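Local atomic coordinates of fiber protein (PDB entry 3CNC), a protein that forms the trimeric knob at the tip of the adenovirus fibre and probably attaches the virus to host cells, with CD46 as a likely receptor. Residues A[37-42]-A[107-112]; A[50-55]-A[69-74]; A[97-102]-A[122-127]; A[101-106]-A[178-183]; A[148-153]-A[174-179]. All blocks are in the same frame, centred on the assembly; numbering follows the deposited sequence.

Overall arrangement
A beta-sandwich knob shows how loops can be tied to sheets by a few well-placed contacts. Contacts 1, 3 and 4 all draw on the long loop that runs from strand 85-94 of the four-stranded sheet to strand 112-115 of the six-stranded one. Contacts 3 and 4 share I101 and T102, their centres 13 Å apart, while contact 1 lies about 14 Å from each. Contact 2, the end of hairpin 51-60/63-72, is nested along the chain inside contact 1 and touches it, centres 9 Å apart. Contact 5 opens last along the chain, centred 21 Å from contact 1 across the chain's centre, and ends on the same stretch as contact 4. Contacts 2 and 5 belong to one sheet each.

Contact 1: A[37-42]-A[107-112]; sequences SANCVI and LKSNLN
K108 N donates to N39 O over 2.8 Å, a nearly straight bond (172° at the hydrogen) that meets the carbonyl almost end-on. It accompanies a single beta bridge between C40 and L107, through which two loops of the knob's beta sandwich run together for a step without forming a regular strand. L107 crosses N39 with its CD1 methyl, which sits squarely over the flat face of the side-chain amide, 3.6 Å from N39 CG. The same methyl also comes 3.3 Å from N39 O. A bond from L53 N on strand 51-60 to N39 OD1 should help to fix the rotation of that amide beneath the leucine. S109 OG touches N39 CB at 3.4 Å. On the next residues K108 and V41 cross. The lysine chain bends at its second torsion (chi2 -57°) and then runs straight, which lays its aliphatic part over the valine while NZ goes on to bond S105 O and T102 O. A charged residue here serves as apolar packing along its length and as a loop clasp at its end: K108 CE rests 3.6 Å from V41 CG2.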
# COMPACT_ATOMS: atom_id res chain seq x y z
N SER A 37 21.29 3.96 12.93
CA SER A 37 22.44 3.13 13.26
C SER A 37 21.86 1.83 13.80
O SER A 37 20.67 1.77 14.08
CB SER A 37 23.29 3.79 14.35
OG SER A 37 23.73 5.08 13.95
N ALA A 38 22.69 0.80 13.94
CA ALA A 38 22.20 -0.48 14.46
C ALA A 38 21.38 -0.16 15.70
O ALA A 38 21.88 0.45 16.65
CB ALA A 38 23.37 -1.41 14.80
N ASN A 39 20.11 -0.57 15.69
CA ASN A 39 19.20 -0.28 16.79
C ASN A 39 18.30 -1.47 17.11
O ASN A 39 17.44 -1.39 17.99
CB ASN A 39 18.31 0.91 16.40
CG ASN A 39 17.47 0.62 15.13
OD1 ASN A 39 17.56 -0.46 14.55
ND2 ASN A 39 16.65 1.59 14.71
N CYS A 40 18.52 -2.58 16.42
CA CYS A 40 17.64 -3.72 16.58
C CYS A 40 18.36 -5.07 16.75
O CYS A 40 19.38 -5.32 16.11
CB CYS A 40 16.71 -3.74 15.37
SG CYS A 40 15.37 -4.92 15.36
N VAL A 41 17.80 -5.94 17.59
CA VAL A 41 18.37 -7.26 17.83
C VAL A 41 17.54 -8.38 17.21
O VAL A 41 16.38 -8.59 17.58
CB VAL A 41 18.51 -7.56 19.34
CG1 VAL A 41 19.13 -8.93 19.54
CG2 VAL A 41 19.37 -6.49 20.01
N ILE A 42 18.13 -9.10 16.27
CA ILE A 42 17.46 -10.18 15.59
C ILE A 42 17.91 -11.56 16.07
O ILE A 42 17.16 -12.54 15.97
CB ILE A 42 17.67 -10.07 14.04
CG1 ILE A 42 16.42 -9.49 13.39
CG2 ILE A 42 17.96 -11.42 13.43
CD1 ILE A 42 16.00 -8.17 13.97
N LEU A 107 13.71 -4.04 19.16
CA LEU A 107 14.22 -2.67 18.99
C LEU A 107 14.75 -2.16 20.34
O LEU A 107 14.02 -2.15 21.33
CB LEU A 107 13.11 -1.75 18.49
CG LEU A 107 13.45 -0.29 18.19
CD1 LEU A 107 14.48 -0.19 17.06
CD2 LEU A 107 12.17 0.46 17.82
N LYS A 108 16.00 -1.72 20.37
CA LYS A 108 16.60 -1.27 21.62
C LYS A 108 16.66 0.21 21.91
O LYS A 108 17.19 0.62 22.94
CB LYS A 108 18.00 -1.88 21.77
CG LYS A 108 18.01 -3.39 21.67
CD LYS A 108 17.08 -4.04 22.70
CE LYS A 108 17.10 -5.57 22.58
NZ LYS A 108 16.28 -6.24 23.64
N SER A 109 16.15 1.03 21.01
CA SER A 109 16.12 2.47 21.25
C SER A 109 14.68 2.88 20.97
O SER A 109 14.07 2.42 20.00
CB SER A 109 17.11 3.21 20.35
OG SER A 109 17.07 2.72 19.02
N ASN A 110 14.11 3.72 21.83
CA ASN A 110 12.72 4.14 21.65
C ASN A 110 12.54 5.00 20.40
O ASN A 110 13.46 5.69 19.96
CB ASN A 110 12.22 4.90 22.90
CG ASN A 110 10.70 5.15 22.87
OD1 ASN A 110 9.90 4.26 22.55
ND2 ASN A 110 10.29 6.38 23.21
N LEU A 111 11.35 4.91 19.81
CA LEU A 111 11.01 5.67 18.62
C LEU A 111 10.76 7.09 19.08
O LEU A 111 10.69 7.35 20.27
CB LEU A 111 9.73 5.11 17.98
CG LEU A 111 9.69 3.65 17.52
CD1 LEU A 111 8.24 3.24 17.29
CD2 LEU A 111 10.53 3.47 16.25
N ASN A 112 10.63 8.02 18.14
CA ASN A 112 10.34 9.40 18.50
C ASN A 112 9.79 10.14 17.29
O ASN A 112 9.66 9.55 16.21
CB ASN A 112 11.57 10.09 19.06
CG ASN A 112 11.23 11.10 20.14
OD1 ASN A 112 10.48 12.05 19.91
ND2 ASN A 112 11.77 10.89 21.33

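Contact 2: A[50-55]-A[69-74]; sequences DCKLTL and TLMGAS
The open end of an antiparallel hairpin, strand 51-60 against strand 63-72, is held here by pairs that alternate in kind. K52 and M71 form a hydrogen-bonded pair, with K52 N to M71 O at 2.7 Å and M71 N returning to K52 O at 2.9 Å. T54 and T69 form the other, led by T54 N to T69 O at 2.8 Å. Between them the non-hydrogen-bonded pair L53 and L70 faces the interior, where L70 CD2 lies against C51 SG at 3.6 Å; the L70 side chain also packs on I88 and W191. The opposite face carries K52 beside M71 and T54 beside T69, each pair pointing the same way. T69 CG2, placed between the backbone N and the carbonyl carbon (-154° for OG1), presses against T54 CB at 3.3 Å. Beyond G72 the ladder loosens: A73 N reaches D50 O over 3.2 Å from 38° above the carbonyl plane, and S74 OG makes a weak bond to the same oxygen. On the other flank D50 and C51 both face C40, with D50 OD1 taking I42 N. Such a doubling of residues opposite one partner is the classic beta bulge, set at the end of a beta hairpin.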
# COMPACT_ATOMS: atom_id res chain seq x y z
N ASP A 50 22.23 -5.87 16.35
CA ASP A 50 22.95 -6.60 15.31
C ASP A 50 22.39 -6.30 13.92
O ASP A 50 22.71 -6.98 12.94
CB ASP A 50 22.92 -8.11 15.61
CG ASP A 50 21.54 -8.70 15.51
OD1 ASP A 50 20.55 -7.95 15.71
OD2 ASP A 50 21.44 -9.91 15.25
N CYS A 51 21.54 -5.28 13.83
CA CYS A 51 20.96 -4.85 12.56
C CYS A 51 20.24 -3.51 12.68
O CYS A 51 19.93 -3.05 13.78
CB CYS A 51 20.02 -5.91 11.99
SG CYS A 51 18.53 -6.17 12.94
N LYS A 52 20.00 -2.88 11.53
CA LYS A 52 19.34 -1.58 11.49
C LYS A 52 17.88 -1.69 11.06
O LYS A 52 17.58 -2.17 9.98
CB LYS A 52 20.09 -0.66 10.52
CG LYS A 52 21.54 -0.46 10.88
CD LYS A 52 22.33 0.07 9.69
CE LYS A 52 23.80 0.29 10.06
NZ LYS A 52 24.62 0.66 8.87
N LEU A 53 16.99 -1.25 11.94
CA LEU A 53 15.55 -1.29 11.68
C LEU A 53 15.01 0.09 11.34
O LEU A 53 15.16 1.03 12.13
CB LEU A 53 14.80 -1.80 12.91
CG LEU A 53 13.27 -1.64 12.82
CD1 LEU A 53 12.71 -2.64 11.82
CD2 LEU A 53 12.65 -1.84 14.18
N THR A 54 14.41 0.22 10.16
CA THR A 54 13.81 1.49 9.78
C THR A 54 12.29 1.28 9.83
O THR A 54 11.75 0.42 9.14
CB THR A 54 14.20 1.91 8.36
OG1 THR A 54 15.62 2.08 8.30
CG2 THR A 54 13.55 3.25 8.00
N LEU A 55 11.62 2.05 10.66
CA LEU A 55 10.19 1.91 10.78
C LEU A 55 9.57 3.29 10.85
O LEU A 55 9.98 4.12 11.66
CB LEU A 55 9.83 1.12 12.05
CG LEU A 55 8.33 0.97 12.35
CD1 LEU A 55 7.72 -0.00 11.36
CD2 LEU A 55 8.12 0.46 13.79
N THR A 69 11.68 -1.48 6.96
CA THR A 69 12.79 -2.09 6.26
C THR A 69 13.91 -2.51 7.23
O THR A 69 14.14 -1.88 8.27
CB THR A 69 13.36 -1.11 5.21
OG1 THR A 69 13.99 -1.85 4.17
CG2 THR A 69 14.37 -0.17 5.84
N LEU A 70 14.61 -3.59 6.87
CA LEU A 70 15.71 -4.13 7.67
C LEU A 70 17.05 -4.13 6.93
O LEU A 70 17.12 -4.46 5.74
CB LEU A 70 15.41 -5.57 8.06
CG LEU A 70 15.06 -5.96 9.48
CD1 LEU A 70 15.12 -7.48 9.54
CD2 LEU A 70 16.04 -5.37 10.50
N MET A 71 18.12 -3.76 7.64
CA MET A 71 19.45 -3.81 7.04
C MET A 71 20.43 -4.47 8.01
O MET A 71 20.64 -3.97 9.12
CB MET A 71 19.97 -2.41 6.68
CG MET A 71 21.26 -2.49 5.86
SD MET A 71 22.15 -0.94 5.66
CE MET A 71 21.68 -0.50 4.02
N GLY A 72 21.01 -5.59 7.60
CA GLY A 72 21.95 -6.31 8.45
C GLY A 72 23.16 -5.50 8.90
O GLY A 72 23.64 -4.62 8.18
N ALA A 73 23.65 -5.78 10.11
CA ALA A 73 24.80 -5.07 10.66
C ALA A 73 25.74 -5.98 11.47
O ALA A 73 26.35 -5.54 12.45
CB ALA A 73 24.31 -3.91 11.51
N SER A 74 25.85 -7.24 11.07
CA SER A 74 26.71 -8.18 11.76
C SER A 74 26.91 -9.43 10.91
O SER A 74 26.08 -9.75 10.05
CB SER A 74 26.12 -8.58 13.11
OG SER A 74 25.07 -9.52 12.96

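Contact 3: A[97-102]-A[122-127]; sequences TGQIIT and GTITSA
I124 meets Q99 first, in an encounter where a side-chain amide packs on an aliphatic branch while a backbone bond further on does the joining of two irregular loops. I124 CG2 touches Q99 NE2 at 3.4 Å, and the two chains cross at an angle. The glutamine gets there by folding at its second torsion (chi2 -68°), which swings the amide back toward the carbonyl of T97, where NE2 gives a weak bond to T97 O at 3.4 Å. Its other end, OE1, has a weak bond from N110 ND2, so both ends of the amide have weak partners, which may limit its rotation. S126 then passes close by the carbonyl of T97, with S126 CA 3.3 Å from T97 O in a CA-H...O contact of 149° at the hydrogen. S126 OG bonds K128 N. A127 makes the main link: A127 N donates to T97 O over 2.7 Å, nearly straight at the hydrogen, though the donor is tilted 31° from the carbonyl plane. One carbonyl oxygen is therefore approached by a strong backbone N-H, a weak amide N-H and a C-H. The methyl of A127 completes the contact, resting 3.8 Å from G98 O. In the knob domain the pairing joins the loop that leaves strand 85-94 to the one that follows strand 118-119. I124 packs onto N112 and F113 of strand 112-115, and both I124 and A127 lie against L30 of strand 29-31.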
# COMPACT_ATOMS: atom_id res chain seq x y z
N THR A 97 1.52 4.20 27.07
CA THR A 97 1.65 5.50 26.41
C THR A 97 2.31 5.38 25.04
O THR A 97 2.75 6.37 24.47
CB THR A 97 2.44 6.52 27.24
OG1 THR A 97 3.75 6.00 27.53
CG2 THR A 97 1.71 6.83 28.53
N GLY A 98 2.38 4.16 24.52
CA GLY A 98 2.97 3.95 23.21
C GLY A 98 4.48 4.02 23.15
O GLY A 98 5.04 4.15 22.07
N GLN A 99 5.13 3.93 24.30
CA GLN A 99 6.59 3.96 24.37
C GLN A 99 7.09 2.51 24.25
O GLN A 99 6.49 1.59 24.82
CB GLN A 99 7.05 4.53 25.71
CG GLN A 99 6.42 5.85 26.10
CD GLN A 99 6.86 7.00 25.21
OE1 GLN A 99 8.05 7.27 25.08
NE2 GLN A 99 5.90 7.67 24.60
N ILE A 100 8.18 2.32 23.52
CA ILE A 100 8.76 0.99 23.37
C ILE A 100 9.29 0.45 24.70
O ILE A 100 9.91 1.19 25.47
CB ILE A 100 9.93 1.00 22.35
CG1 ILE A 100 9.39 0.94 20.92
CG2 ILE A 100 10.86 -0.17 22.59
CD1 ILE A 100 8.76 -0.41 20.56
N ILE A 101 9.04 -0.82 24.98
CA ILE A 101 9.57 -1.42 26.20
C ILE A 101 10.73 -2.25 25.67
O ILE A 101 10.56 -3.36 25.18
CB ILE A 101 8.53 -2.32 26.90
CG1 ILE A 101 7.33 -1.47 27.36
CG2 ILE A 101 9.17 -3.01 28.10
CD1 ILE A 101 6.12 -2.28 27.85
N THR A 102 11.93 -1.68 25.77
CA THR A 102 13.13 -2.32 25.24
C THR A 102 13.49 -3.74 25.66
O THR A 102 13.82 -4.56 24.82
CB THR A 102 14.37 -1.42 25.46
OG1 THR A 102 14.47 -1.07 26.85
CG2 THR A 102 14.24 -0.14 24.64
N GLY A 122 14.09 14.41 23.32
CA GLY A 122 13.27 14.81 24.45
C GLY A 122 12.23 13.76 24.77
O GLY A 122 12.03 12.82 24.00
N THR A 123 11.57 13.92 25.91
CA THR A 123 10.56 12.97 26.34
C THR A 123 9.25 13.12 25.58
O THR A 123 8.73 14.23 25.41
CB THR A 123 10.26 13.12 27.85
OG1 THR A 123 11.42 12.74 28.60
CG2 THR A 123 9.08 12.25 28.25
N ILE A 124 8.72 11.99 25.13
CA ILE A 124 7.46 11.99 24.41
C ILE A 124 6.36 11.77 25.43
O ILE A 124 6.43 10.85 26.25
CB ILE A 124 7.38 10.84 23.37
CG1 ILE A 124 8.24 11.17 22.15
CG2 ILE A 124 5.93 10.63 22.93
CD1 ILE A 124 8.14 10.14 21.05
N THR A 125 5.36 12.63 25.40
CA THR A 125 4.24 12.47 26.31
C THR A 125 3.15 11.79 25.50
O THR A 125 2.33 12.44 24.85
CB THR A 125 3.74 13.81 26.84
OG1 THR A 125 4.81 14.50 27.49
CG2 THR A 125 2.62 13.59 27.85
N SER A 126 3.18 10.47 25.52
CA SER A 126 2.22 9.64 24.83
C SER A 126 2.26 9.64 23.30
O SER A 126 2.19 10.68 22.64
CB SER A 126 0.79 9.96 25.28
OG SER A 126 -0.12 9.08 24.66
N ALA A 127 2.36 8.43 22.77
CA ALA A 127 2.38 8.17 21.35
C ALA A 127 1.27 7.12 21.19
O ALA A 127 1.28 6.31 20.26
CB ALA A 127 3.73 7.58 20.96

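Contact 4: A[101-106]-A[178-183]; sequences ITYLSS and MLASGM
L104 and M183 make the inner part of an apolar contact, formed largely by methyl groups, that has no hydrogen bond across it. L104 CD1 reaches M183 SD at 4.3 Å, and the same methyl lies 3.8 Å from A180 CB. I101 enters beside them, its long arm stretched out (chi2 170°) to put CD1 3.9 Å from M183 CA. This flank is backed by strand 85-94, where L104 and M183 both pack on A93, and M183 is buried. The two loops belong to different parts of the knob's beta sandwich: 101-106 lies in the connection after strand 85-94, while 178-183 links strand 165-174 to strand 185-194 and includes a type I beta turn from A180 to M183. The first loop keeps its shape through I101 O, which L104 N and S105 OG approach from opposite faces of the carbonyl plane, S105 OG at 2.7 Å from I101 O. S105 OG also takes A93 N, so the hydroxyl ties the loop to the strand. Toward solvent lie Y103, L179 and G182, all exposed. The oxygen of G182 is met by I101 CD1 at 3.7 Å. Y103 touches the turn with just its hydroxyl, Y103 OH lying 3.6 Å from A180 CB, while L104 CG lies over one face of the tyrosine, offset toward the rim of the ring. L179 meets the second branch of L104, CD2 passing L179 CB at 4.2 Å, and the two leucine side chains slide by each other in opposite directions.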
# COMPACT_ATOMS: atom_id res chain seq x y z
N ILE A 101 9.04 -0.82 24.98
CA ILE A 101 9.57 -1.42 26.20
C ILE A 101 10.73 -2.25 25.67
O ILE A 101 10.56 -3.36 25.18
CB ILE A 101 8.53 -2.32 26.90
CG1 ILE A 101 7.33 -1.47 27.36
CG2 ILE A 101 9.17 -3.01 28.10
CD1 ILE A 101 6.12 -2.28 27.85
N THR A 102 11.93 -1.68 25.77
CA THR A 102 13.13 -2.32 25.24
C THR A 102 13.49 -3.74 25.66
O THR A 102 13.82 -4.56 24.82
CB THR A 102 14.37 -1.42 25.46
OG1 THR A 102 14.47 -1.07 26.85
CG2 THR A 102 14.24 -0.14 24.64
N TYR A 103 13.40 -4.05 26.95
CA TYR A 103 13.78 -5.40 27.38
C TYR A 103 12.85 -6.47 26.82
O TYR A 103 13.16 -7.66 26.89
CB TYR A 103 13.85 -5.48 28.91
CG TYR A 103 12.54 -5.74 29.60
CD1 TYR A 103 12.02 -7.04 29.70
CD2 TYR A 103 11.81 -4.69 30.17
CE1 TYR A 103 10.81 -7.28 30.35
CE2 TYR A 103 10.60 -4.93 30.82
CZ TYR A 103 10.10 -6.23 30.91
OH TYR A 103 8.90 -6.46 31.55
N LEU A 104 11.72 -6.05 26.27
CA LEU A 104 10.76 -6.99 25.69
C LEU A 104 10.77 -6.94 24.16
O LEU A 104 10.27 -7.85 23.50
CB LEU A 104 9.34 -6.69 26.18
CG LEU A 104 8.90 -7.06 27.60
CD1 LEU A 104 7.50 -6.51 27.86
CD2 LEU A 104 8.92 -8.57 27.78
N SER A 105 11.36 -5.88 23.61
CA SER A 105 11.38 -5.69 22.16
C SER A 105 12.71 -5.91 21.46
O SER A 105 13.78 -5.77 22.06
CB SER A 105 10.89 -4.27 21.83
OG SER A 105 9.77 -3.93 22.63
N SER A 106 12.64 -6.26 20.18
CA SER A 106 13.83 -6.46 19.38
C SER A 106 14.51 -5.11 19.19
O SER A 106 15.73 -5.05 19.06
CB SER A 106 13.48 -7.04 18.02
OG SER A 106 12.76 -8.25 18.15
N MET A 178 0.09 -10.34 25.11
CA MET A 178 0.82 -9.43 25.97
C MET A 178 1.90 -10.32 26.59
O MET A 178 1.70 -11.54 26.71
CB MET A 178 -0.08 -8.82 27.03
CG MET A 178 -0.44 -7.40 26.71
SD MET A 178 -1.43 -6.68 28.00
CE MET A 178 -3.09 -6.79 27.27
N LEU A 179 3.03 -9.73 26.95
CA LEU A 179 4.13 -10.51 27.49
C LEU A 179 4.52 -10.18 28.94
O LEU A 179 5.22 -10.96 29.59
CB LEU A 179 5.34 -10.35 26.56
CG LEU A 179 5.05 -10.54 25.06
CD1 LEU A 179 6.27 -10.15 24.25
CD2 LEU A 179 4.64 -11.99 24.77
N ALA A 180 4.06 -9.03 29.43
CA ALA A 180 4.34 -8.60 30.81
C ALA A 180 3.22 -7.69 31.27
O ALA A 180 2.40 -7.25 30.46
CB ALA A 180 5.66 -7.87 30.88
N SER A 181 3.20 -7.38 32.55
CA SER A 181 2.14 -6.54 33.09
C SER A 181 2.09 -5.11 32.56
O SER A 181 1.00 -4.57 32.32
CB SER A 181 2.19 -6.54 34.62
OG SER A 181 3.49 -6.23 35.09
N GLY A 182 3.24 -4.49 32.36
CA GLY A 182 3.23 -3.11 31.89
C GLY A 182 3.01 -2.91 30.40
O GLY A 182 3.03 -1.79 29.91
N MET A 183 2.79 -4.00 29.68
CA MET A 183 2.60 -3.96 28.24
C MET A 183 1.16 -3.66 27.84
O MET A 183 0.24 -4.27 28.37
CB MET A 183 3.03 -5.30 27.65
CG MET A 183 3.11 -5.33 26.15
SD MET A 183 3.85 -6.87 25.67
CE MET A 183 3.10 -7.18 24.06

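Contact 5: A[148-153]-A[174-179]; sequences NEDYIY and LNRRML
Y151 and R176 cross with the ring and guanidinium planes 58° apart, the phenol oxygen standing over one face of the guanidinium while NH1 lies at the edge of the ring. Y151 OH comes 2.8 Å from R176 NH1, yet the approach from above the planar group gives too poor an angle for a hydrogen bond. D150 lies on the other flank of the arginine's stem, its carboxylate turned 65° from the guanidinium. D150 OD2 touches the aliphatic chain at R176 CG, 3.1 Å away, and stays 5.5 Å from R176 NE, so the opposite charges do not meet. A bend at R176 chi3 (68°) carries the guanidinium toward the tyrosine. Beneath these side chains the backbones are tied by L174 N to D150 O, 2.9 Å and in the carbonyl plane, where the 3-10 turn 148-150 leads into strand 151-159 beside strand 165-174. I152 CD1 meets L174 CD1 obliquely at 4.1 Å on the buried side. At the outer side E149 forms a salt bridge with K35 of the third subunit, and Y151 packs on K159 of that chain, which places this sheet edge at the trimer interface. D150 OD2 also lies 3.3 Å from both L174 O and N175 O, acceptor against acceptor, a crowding that may raise the carboxylate's proton affinity, partly offset by the distant arginine.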
# COMPACT_ATOMS: atom_id res chain seq x y z
N ASN A 148 -7.61 -14.29 14.26
CA ASN A 148 -6.94 -14.11 12.98
C ASN A 148 -7.08 -12.73 12.35
O ASN A 148 -6.44 -12.46 11.34
CB ASN A 148 -7.39 -15.19 12.00
CG ASN A 148 -6.83 -16.56 12.35
OD1 ASN A 148 -5.93 -16.68 13.18
ND2 ASN A 148 -7.36 -17.60 11.70
N GLU A 149 -7.92 -11.86 12.93
CA GLU A 149 -8.09 -10.49 12.40
C GLU A 149 -6.90 -9.65 12.84
O GLU A 149 -6.78 -8.48 12.47
CB GLU A 149 -9.34 -9.80 12.96
CG GLU A 149 -10.45 -10.72 13.36
CD GLU A 149 -10.32 -11.25 14.77
OE1 GLU A 149 -10.70 -10.54 15.73
OE2 GLU A 149 -9.83 -12.38 14.93
N ASP A 150 -6.04 -10.23 13.67
CA ASP A 150 -4.87 -9.51 14.15
C ASP A 150 -3.67 -9.64 13.23
O ASP A 150 -2.58 -9.18 13.57
CB ASP A 150 -4.49 -10.00 15.55
CG ASP A 150 -5.46 -9.53 16.62
OD1 ASP A 150 -6.49 -8.90 16.28
OD2 ASP A 150 -5.20 -9.79 17.82
N TYR A 151 -3.87 -10.23 12.05
CA TYR A 151 -2.76 -10.42 11.12
C TYR A 151 -2.85 -9.71 9.78
O TYR A 151 -3.91 -9.63 9.15
CB TYR A 151 -2.57 -11.91 10.81
CG TYR A 151 -2.28 -12.81 11.98
CD1 TYR A 151 -3.27 -13.64 12.50
CD2 TYR A 151 -1.01 -12.86 12.54
CE1 TYR A 151 -3.00 -14.52 13.56
CE2 TYR A 151 -0.72 -13.73 13.59
CZ TYR A 151 -1.71 -14.56 14.09
OH TYR A 151 -1.42 -15.44 15.11
N ILE A 152 -1.70 -9.23 9.32
CA ILE A 152 -1.59 -8.58 8.02
C ILE A 152 -0.54 -9.42 7.29
O ILE A 152 0.54 -9.69 7.85
CB ILE A 152 -1.06 -7.12 8.12
CG1 ILE A 152 -2.10 -6.20 8.76
CG2 ILE A 152 -0.70 -6.61 6.75
CD1 ILE A 152 -1.56 -4.81 9.13
N TYR A 153 -0.84 -9.85 6.07
CA TYR A 153 0.11 -10.61 5.28
C TYR A 153 0.46 -9.80 4.04
O TYR A 153 -0.37 -9.04 3.52
CB TYR A 153 -0.46 -11.97 4.87
CG TYR A 153 -1.02 -12.75 6.04
CD1 TYR A 153 -2.35 -12.61 6.42
CD2 TYR A 153 -0.20 -13.61 6.78
CE1 TYR A 153 -2.87 -13.30 7.52
CE2 TYR A 153 -0.71 -14.30 7.89
CZ TYR A 153 -2.04 -14.14 8.25
OH TYR A 153 -2.56 -14.81 9.33
N LEU A 174 -0.70 -7.72 15.19
CA LEU A 174 -1.04 -6.55 15.99
C LEU A 174 -1.73 -6.98 17.30
O LEU A 174 -2.68 -7.75 17.26
CB LEU A 174 -1.96 -5.61 15.19
CG LEU A 174 -1.48 -5.14 13.81
CD1 LEU A 174 -2.57 -4.35 13.11
CD2 LEU A 174 -0.23 -4.29 13.94
N ASN A 175 -1.23 -6.48 18.42
CA ASN A 175 -1.79 -6.78 19.74
C ASN A 175 -2.37 -8.17 19.92
O ASN A 175 -3.54 -8.27 20.27
CB ASN A 175 -2.97 -5.87 20.08
CG ASN A 175 -2.65 -4.42 19.96
OD1 ASN A 175 -1.56 -3.98 20.31
ND2 ASN A 175 -3.63 -3.64 19.51
N ARG A 176 -1.65 -9.26 19.72
CA ARG A 176 -2.39 -10.49 19.95
C ARG A 176 -2.06 -11.11 21.31
O ARG A 176 -2.92 -11.72 21.95
CB ARG A 176 -2.17 -11.51 18.84
CG ARG A 176 -3.44 -12.27 18.56
CD ARG A 176 -3.24 -13.45 17.64
NE ARG A 176 -2.46 -14.50 18.27
CZ ARG A 176 -2.54 -15.78 17.94
NH1 ARG A 176 -3.37 -16.16 16.98
NH2 ARG A 176 -1.79 -16.68 18.55
N ARG A 177 -0.82 -10.92 21.74
CA ARG A 177 -0.39 -11.44 23.02
C ARG A 177 0.34 -10.38 23.81
O ARG A 177 1.11 -9.59 23.25
CB ARG A 177 0.56 -12.64 22.85
CG ARG A 177 -0.03 -13.90 22.25
CD ARG A 177 0.99 -15.04 22.34
NE ARG A 177 0.68 -16.18 21.47
CZ ARG A 177 -0.30 -17.06 21.68
NH1 ARG A 177 -1.09 -16.95 22.75
NH2 ARG A 177 -0.49 -18.06 20.82
N MET A 178 0.09 -10.34 25.11
CA MET A 178 0.82 -9.43 25.97
C MET A 178 1.90 -10.32 26.59
O MET A 178 1.70 -11.54 26.71
CB MET A 178 -0.08 -8.82 27.03
CG MET A 178 -0.44 -7.40 26.71
SD MET A 178 -1.43 -6.68 28.00
CE MET A 178 -3.09 -6.79 27.27
N LEU A 179 3.03 -9.73 26.95
CA LEU A 179 4.13 -10.51 27.49
C LEU A 179 4.52 -10.18 28.94
O LEU A 179 5.22 -10.96 29.59
CB LEU A 179 5.34 -10.35 26.56
CG LEU A 179 5.05 -10.54 25.06
CD1 LEU A 179 6.27 -10.15 24.25
CD2 LEU A 179 4.64 -11.99 24.77